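Local coordinates for protein beta-L-arabinobiosidase (Bacteroides thetaiotaomicron, PDB 5MQR) that probably acts as a glycoside hydrolase, releasing beta-L-arabinobiose in the breakdown of complex plant pectin by a gut bacterium, at residues A[791-805]-A[812-826]. Numbering follows the deposited sequence.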
loop_
_atom_site.group_PDB
_atom_site.type_symbol
_atom_site.label_atom_id
_atom_site.label_comp_id
_atom_site.label_asym_id
_atom_site.label_seq_id
_atom_site.Cartn_x
_atom_site.Cartn_y
_atom_site.Cartn_z
ATOM N N LEU A 791 -39.793 -29.056 26.162
ATOM C CA LEU A 791 -40.339 -29.512 27.421
ATOM C C LEU A 791 -41.544 -28.626 27.783
ATOM O O LEU A 791 -41.708 -27.535 27.223
ATOM C CB LEU A 791 -39.261 -29.434 28.509
ATOM C CG LEU A 791 -37.987 -30.246 28.252
ATOM C CD1 LEU A 791 -36.943 -29.925 29.327
ATOM C CD2 LEU A 791 -38.273 -31.755 28.169
ATOM N N LYS A 792 -42.369 -29.100 28.725
ATOM C CA LYS A 792 -43.538 -28.348 29.210
ATOM C C LYS A 792 -43.181 -26.965 29.759
ATOM O O LYS A 792 -43.964 -26.039 29.599
ATOM C CB LYS A 792 -44.299 -29.142 30.283
ATOM C CG LYS A 792 -45.001 -30.404 29.762
ATOM C CD LYS A 792 -45.711 -31.196 30.875
ATOM C CE LYS A 792 -45.838 -32.682 30.520
ATOM N NZ LYS A 792 -46.717 -33.444 31.468
ATOM N N ASN A 793 -42.003 -26.835 30.384
ATOM C CA ASN A 793 -41.489 -25.542 30.894
ATOM C C ASN A 793 -40.994 -24.531 29.819
ATOM O O ASN A 793 -40.590 -23.417 30.159
ATOM C CB ASN A 793 -40.377 -25.784 31.933
ATOM C CG ASN A 793 -39.083 -26.348 31.328
ATOM O OD1 ASN A 793 -38.849 -26.292 30.115
ATOM N ND2 ASN A 793 -38.238 -26.908 32.182
ATOM N N GLY A 794 -40.992 -24.921 28.544
ATOM C CA GLY A 794 -40.603 -24.015 27.445
ATOM C C GLY A 794 -39.191 -24.208 26.916
ATOM O O GLY A 794 -38.899 -23.788 25.796
ATOM N N LEU A 795 -38.307 -24.819 27.706
ATOM C CA LEU A 795 -36.936 -25.078 27.262
ATOM C C LEU A 795 -36.953 -26.149 26.181
ATOM O O LEU A 795 -37.799 -27.033 26.194
ATOM C CB LEU A 795 -36.025 -25.546 28.407
ATOM C CG LEU A 795 -35.597 -24.513 29.469
ATOM C CD1 LEU A 795 -35.157 -25.260 30.721
ATOM C CD2 LEU A 795 -34.490 -23.583 28.990
ATOM N N TYR A 796 -36.027 -26.029 25.236
ATOM C CA TYR A 796 -35.801 -27.076 24.242
ATOM C C TYR A 796 -35.004 -28.220 24.884
ATOM O O TYR A 796 -34.218 -28.009 25.812
ATOM C CB TYR A 796 -35.120 -26.523 22.961
ATOM C CG TYR A 796 -36.069 -25.728 22.043
ATOM C CD1 TYR A 796 -36.401 -24.412 22.324
ATOM C CD2 TYR A 796 -36.651 -26.318 20.923
ATOM C CE1 TYR A 796 -37.277 -23.692 21.512
ATOM C CE2 TYR A 796 -37.522 -25.620 20.114
ATOM C CZ TYR A 796 -37.839 -24.298 20.405
ATOM O OH TYR A 796 -38.715 -23.571 19.616
ATOM N N TRP A 797 -35.273 -29.438 24.424
ATOM C CA TRP A 797 -34.451 -30.586 24.744
ATOM C C TRP A 797 -33.831 -31.092 23.480
ATOM O O TRP A 797 -34.362 -30.891 22.393
ATOM C CB TRP A 797 -35.236 -31.726 25.388
ATOM C CG TRP A 797 -36.326 -32.308 24.547
ATOM C CD1 TRP A 797 -37.643 -31.946 24.563
ATOM C CD2 TRP A 797 -36.211 -33.357 23.574
ATOM N NE1 TRP A 797 -38.355 -32.703 23.665
ATOM C CE2 TRP A 797 -37.504 -33.577 23.043
ATOM C CE3 TRP A 797 -35.147 -34.133 23.099
ATOM C CZ2 TRP A 797 -37.760 -34.546 22.056
ATOM C CZ3 TRP A 797 -35.397 -35.095 22.103
ATOM C CH2 TRP A 797 -36.687 -35.287 21.591
ATOM N N GLN A 798 -32.695 -31.758 23.626
ATOM C CA GLN A 798 -32.148 -32.558 22.551
ATOM C C GLN A 798 -31.303 -33.656 23.122
ATOM O O GLN A 798 -30.572 -33.435 24.087
ATOM C CB GLN A 798 -31.299 -31.701 21.634
ATOM C CG GLN A 798 -30.822 -32.422 20.381
ATOM C CD GLN A 798 -31.933 -32.781 19.422
ATOM O OE1 GLN A 798 -32.781 -33.617 19.711
ATOM N NE2 GLN A 798 -31.904 -32.177 18.243
ATOM N N GLY A 799 -31.391 -34.838 22.526
ATOM C CA GLY A 799 -30.416 -35.898 22.810
ATOM C C GLY A 799 -29.031 -35.484 22.351
ATOM O O GLY A 799 -28.893 -34.840 21.303
ATOM N N ASP A 800 -27.996 -35.805 23.120
ATOM C CA ASP A 800 -26.657 -35.285 22.773
ATOM C C ASP A 800 -26.163 -35.807 21.407
ATOM O O ASP A 800 -25.524 -35.073 20.673
ATOM C CB ASP A 800 -25.622 -35.421 23.918
ATOM C CG ASP A 800 -25.263 -36.877 24.276
ATOM O OD1 ASP A 800 -25.897 -37.840 23.785
ATOM O OD2 ASP A 800 -24.316 -37.035 25.078
ATOM N N VAL A 801 -26.562 -37.018 21.033
ATOM C CA VAL A 801 -26.273 -37.590 19.699
ATOM C C VAL A 801 -26.827 -36.698 18.557
ATOM O O VAL A 801 -26.188 -36.529 17.517
ATOM C CB VAL A 801 -26.822 -39.053 19.566
ATOM C CG1 VAL A 801 -26.543 -39.629 18.180
ATOM C CG2 VAL A 801 -26.228 -39.973 20.636
ATOM N N GLN A 802 -28.002 -36.120 18.794
ATOM C CA GLN A 802 -28.692 -35.266 17.817
ATOM C C GLN A 802 -28.184 -33.818 17.814
ATOM O O GLN A 802 -28.534 -33.084 16.911
ATOM C CB GLN A 802 -30.228 -35.310 17.998
ATOM C CG GLN A 802 -30.862 -36.578 17.489
ATOM C CD GLN A 802 -30.519 -37.766 18.354
ATOM O OE1 GLN A 802 -30.614 -37.702 19.580
ATOM N NE2 GLN A 802 -30.092 -38.847 17.725
ATOM N N ASP A 803 -27.369 -33.427 18.802
ATOM C CA ASP A 803 -26.464 -32.274 18.644
ATOM C C ASP A 803 -25.174 -32.635 17.915
ATOM O O ASP A 803 -24.323 -31.774 17.760
ATOM C CB ASP A 803 -26.066 -31.655 19.997
ATOM C CG ASP A 803 -27.173 -30.855 20.632
ATOM O OD1 ASP A 803 -28.033 -30.288 19.930
ATOM O OD2 ASP A 803 -27.163 -30.766 21.866
ATOM N N GLY A 804 -25.027 -33.875 17.449
ATOM C CA GLY A 804 -23.749 -34.374 16.947
ATOM C C GLY A 804 -22.701 -34.627 18.015
ATOM O O GLY A 804 -21.514 -34.713 17.702
HETATM N N MSE A 805 -23.119 -34.750 19.275
HETATM C CA MSE A 805 -22.179 -34.793 20.381
HETATM C C MSE A 805 -22.413 -35.991 21.268
HETATM O O MSE A 805 -22.570 -35.873 22.489
HETATM C CB MSE A 805 -22.198 -33.471 21.157
HETATM C CG MSE A 805 -22.159 -32.248 20.249
HETATM SE SE MSE A 805 -22.195 -30.622 21.343
HETATM C CE MSE A 805 -22.017 -29.310 19.884
ATOM N N GLY A 812 -26.941 -37.333 26.979
ATOM C CA GLY A 812 -28.265 -37.641 26.679
ATOM C C GLY A 812 -28.536 -38.538 25.510
ATOM O O GLY A 812 -29.298 -38.110 24.677
ATOM N N ARG A 813 -27.987 -39.759 25.417
ATOM C CA ARG A 813 -28.483 -40.700 24.375
ATOM C C ARG A 813 -29.910 -41.062 24.759
ATOM O O ARG A 813 -30.130 -41.582 25.850
ATOM C CB ARG A 813 -27.640 -41.974 24.201
ATOM C CG ARG A 813 -28.241 -42.985 23.191
ATOM C CD ARG A 813 -27.349 -44.175 22.787
ATOM N NE ARG A 813 -26.337 -43.771 21.795
ATOM C CZ ARG A 813 -25.092 -43.339 22.075
ATOM N NH1 ARG A 813 -24.272 -42.961 21.090
ATOM N NH2 ARG A 813 -24.642 -43.285 23.333
ATOM N N ASN A 814 -30.866 -40.761 23.874
ATOM C CA ASN A 814 -32.308 -40.934 24.143
ATOM C C ASN A 814 -32.779 -40.200 25.409
ATOM O O ASN A 814 -33.700 -40.660 26.082
ATOM C CB ASN A 814 -32.683 -42.435 24.231
ATOM C CG ASN A 814 -32.374 -43.200 22.949
ATOM O OD1 ASN A 814 -31.498 -44.089 22.910
ATOM N ND2 ASN A 814 -33.086 -42.853 21.883
ATOM N N LYS A 815 -32.133 -39.086 25.759
ATOM C CA LYS A 815 -32.586 -38.270 26.888
ATOM C C LYS A 815 -33.151 -36.962 26.354
ATOM O O LYS A 815 -32.846 -36.549 25.232
ATOM C CB LYS A 815 -31.462 -37.952 27.887
ATOM C CG LYS A 815 -30.729 -39.142 28.499
ATOM C CD LYS A 815 -31.613 -39.953 29.434
ATOM C CE LYS A 815 -30.785 -40.980 30.196
ATOM N NZ LYS A 815 -31.638 -42.110 30.669
ATOM N N LYS A 816 -33.962 -36.331 27.189
ATOM C CA LYS A 816 -34.629 -35.089 26.875
ATOM C C LYS A 816 -34.131 -34.073 27.854
ATOM O O LYS A 816 -34.886 -33.549 28.652
ATOM C CB LYS A 816 -36.148 -35.244 26.983
ATOM C CG LYS A 816 -36.709 -36.246 25.988
ATOM C CD LYS A 816 -38.227 -36.222 25.935
ATOM C CE LYS A 816 -38.677 -37.023 24.727
ATOM N NZ LYS A 816 -40.138 -37.272 24.770
ATOM N N TYR A 817 -32.833 -33.816 27.798
ATOM C CA TYR A 817 -32.244 -32.814 28.645
ATOM C C TYR A 817 -32.240 -31.456 27.925
ATOM O O TYR A 817 -32.082 -31.376 26.698
ATOM C CB TYR A 817 -30.823 -33.206 29.045
ATOM C CG TYR A 817 -30.653 -34.475 29.866
ATOM C CD1 TYR A 817 -31.720 -35.056 30.579
ATOM C CD2 TYR A 817 -29.399 -35.073 29.973
ATOM C CE1 TYR A 817 -31.528 -36.204 31.343
ATOM C CE2 TYR A 817 -29.203 -36.218 30.732
ATOM C CZ TYR A 817 -30.275 -36.773 31.415
ATOM O OH TYR A 817 -30.091 -37.902 32.139
ATOM N N ALA A 818 -32.387 -30.401 28.716
ATOM C CA ALA A 818 -32.330 -29.046 28.215
ATOM C C ALA A 818 -30.868 -28.611 28.122
ATOM O O ALA A 818 -30.292 -28.094 29.066
ATOM C CB ALA A 818 -33.138 -28.111 29.099
ATOM N N ARG A 819 -30.289 -28.819 26.945
ATOM C CA ARG A 819 -28.891 -28.514 26.673
ATOM C C ARG A 819 -28.735 -27.077 26.132
ATOM O O ARG A 819 -29.599 -26.623 25.367
ATOM C CB ARG A 819 -28.350 -29.535 25.686
ATOM C CG ARG A 819 -28.194 -30.920 26.288
ATOM C CD ARG A 819 -27.979 -31.992 25.225
ATOM N NE ARG A 819 -26.775 -31.750 24.435
ATOM C CZ ARG A 819 -25.517 -32.054 24.778
ATOM N NH1 ARG A 819 -25.227 -32.637 25.935
ATOM N NH2 ARG A 819 -24.525 -31.776 23.926
ATOM N N PRO A 820 -27.653 -26.352 26.524
ATOM C CA PRO A 820 -27.514 -24.977 25.999
ATOM C C PRO A 820 -27.181 -24.894 24.524
ATOM O O PRO A 820 -27.195 -23.795 23.990
ATOM C CB PRO A 820 -26.378 -24.374 26.839
ATOM C CG PRO A 820 -25.623 -25.548 27.334
ATOM C CD PRO A 820 -26.677 -26.591 27.596
ATOM N N THR A 821 -26.867 -26.029 23.887
ATOM C CA THR A 821 -26.826 -26.132 22.431
ATOM C C THR A 821 -28.138 -25.684 21.787
ATOM O O THR A 821 -28.225 -24.570 21.244
ATOM C CB THR A 821 -26.557 -27.571 21.967
ATOM O OG1 THR A 821 -27.427 -28.465 22.682
ATOM C CG2 THR A 821 -25.095 -27.954 22.193
ATOM N N ILE A 822 -29.154 -26.545 21.854
ATOM C CA ILE A 822 -30.396 -26.324 21.097
ATOM C C ILE A 822 -31.144 -25.075 21.578
ATOM O O ILE A 822 -31.729 -24.369 20.772
ATOM C CB ILE A 822 -31.318 -27.571 21.043
ATOM C CG1 ILE A 822 -32.561 -27.272 20.192
ATOM C CG2 ILE A 822 -31.749 -28.013 22.429
ATOM C CD1 ILE A 822 -33.289 -28.494 19.664
ATOM N N ASN A 823 -31.086 -24.778 22.873
ATOM C CA ASN A 823 -31.710 -23.551 23.394
ATOM C C ASN A 823 -31.087 -22.254 22.854
ATOM O O ASN A 823 -31.822 -21.329 22.525
ATOM C CB ASN A 823 -31.769 -23.553 24.918
ATOM C CG ASN A 823 -32.811 -24.520 25.433
ATOM O OD1 ASN A 823 -34.013 -24.256 25.294
ATOM N ND2 ASN A 823 -32.371 -25.676 25.971
ATOM N N SER A 824 -29.763 -22.192 22.753
ATOM C CA SER A 824 -29.113 -21.021 22.207
ATOM C C SER A 824 -29.372 -20.939 20.703
ATOM O O SER A 824 -29.565 -19.854 20.163
ATOM C CB SER A 824 -27.608 -21.076 22.471
ATOM O OG SER A 824 -27.329 -21.035 23.852
ATOM N N TYR A 825 -29.341 -22.095 20.039
ATOM C CA TYR A 825 -29.566 -22.148 18.610
ATOM C C TYR A 825 -30.958 -21.590 18.270
ATOM O O TYR A 825 -31.117 -20.819 17.323
ATOM C CB TYR A 825 -29.480 -23.577 18.045
ATOM C CG TYR A 825 -28.192 -24.361 18.193
ATOM C CD1 TYR A 825 -26.976 -23.763 18.537
ATOM C CD2 TYR A 825 -28.196 -25.716 17.931
ATOM C CE1 TYR A 825 -25.817 -24.512 18.655
ATOM C CE2 TYR A 825 -27.047 -26.473 18.030
ATOM C CZ TYR A 825 -25.862 -25.878 18.407
ATOM O OH TYR A 825 -24.745 -26.676 18.501
HETATM N N MSE A 826 -31.954 -21.991 19.043
HETATM C CA MSE A 826 -33.329 -21.571 18.789
HETATM C C MSE A 826 -33.463 -20.119 19.150
HETATM O O MSE A 826 -34.126 -19.379 18.412
HETATM C CB MSE A 826 -34.337 -22.459 19.486
HETATM C CG MSE A 826 -34.267 -23.901 18.945
HETATM SE SE MSE A 826 -34.691 -24.058 17.037
HETATM C CE MSE A 826 -36.613 -23.674 17.089
HETATM O O HOH W 1 -30.171 -34.963 26.308
HETATM O O HOH W 2 -29.966 -39.607 21.380
HETATM O O HOH W 3 -25.146 -29.019 17.286
#
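The side-chain amide of N823 grips the backbone of Y796 at two points: OD1 of N823 accepts from Y796 N (2.7 Å), and ND2 of N823 donates to Y796 O (3.0 Å) and to R819 O one helical turn back. With an alanine here, Y796 N, Y796 O and R819 O would lose these partners, and the loop would probably drift from the helix start. Farther along, Q798 N donates to Y817 O, and D800 N donates to G812 O, which also accepts from K815 N. The polar side-chain bonds converge on D803. Its OD2 takes a nearly straight bond from R819 NE (2.8 Å, 172°), a salt bridge lying in the guanidinium plane, and a very short one from T821 OG1, while OD1 turns to S751. CB of D800 covers one guanidinium face of R819, and SE of selenomethionine M805 sits at its edge. Two CH-pi contacts accompany ordinary aliphatic packing. CG of M826, also selenomethionine, stands 3.7 Å from the Y796 ring centroid, and the chain bends at chi2 (-62°) and chi3 (-70°), bringing CE to 3.6 Å from CZ of Y796. K816 runs extended alongside W797, its CG over the six-membered ring. I822 CG2 meets CB of both Y796 and Q798, and A818 CB meets L795 CD1. R819 is the N-cap of helix 820-839, so its salt bridge and the N823 bonds tie the loop after helix 768-788 to that start, in the MGH1-like domain of this six-hairpin glycosidase; Y796 also touches helices 768-788 and 843-864, T821 and Y825 helix 890-893.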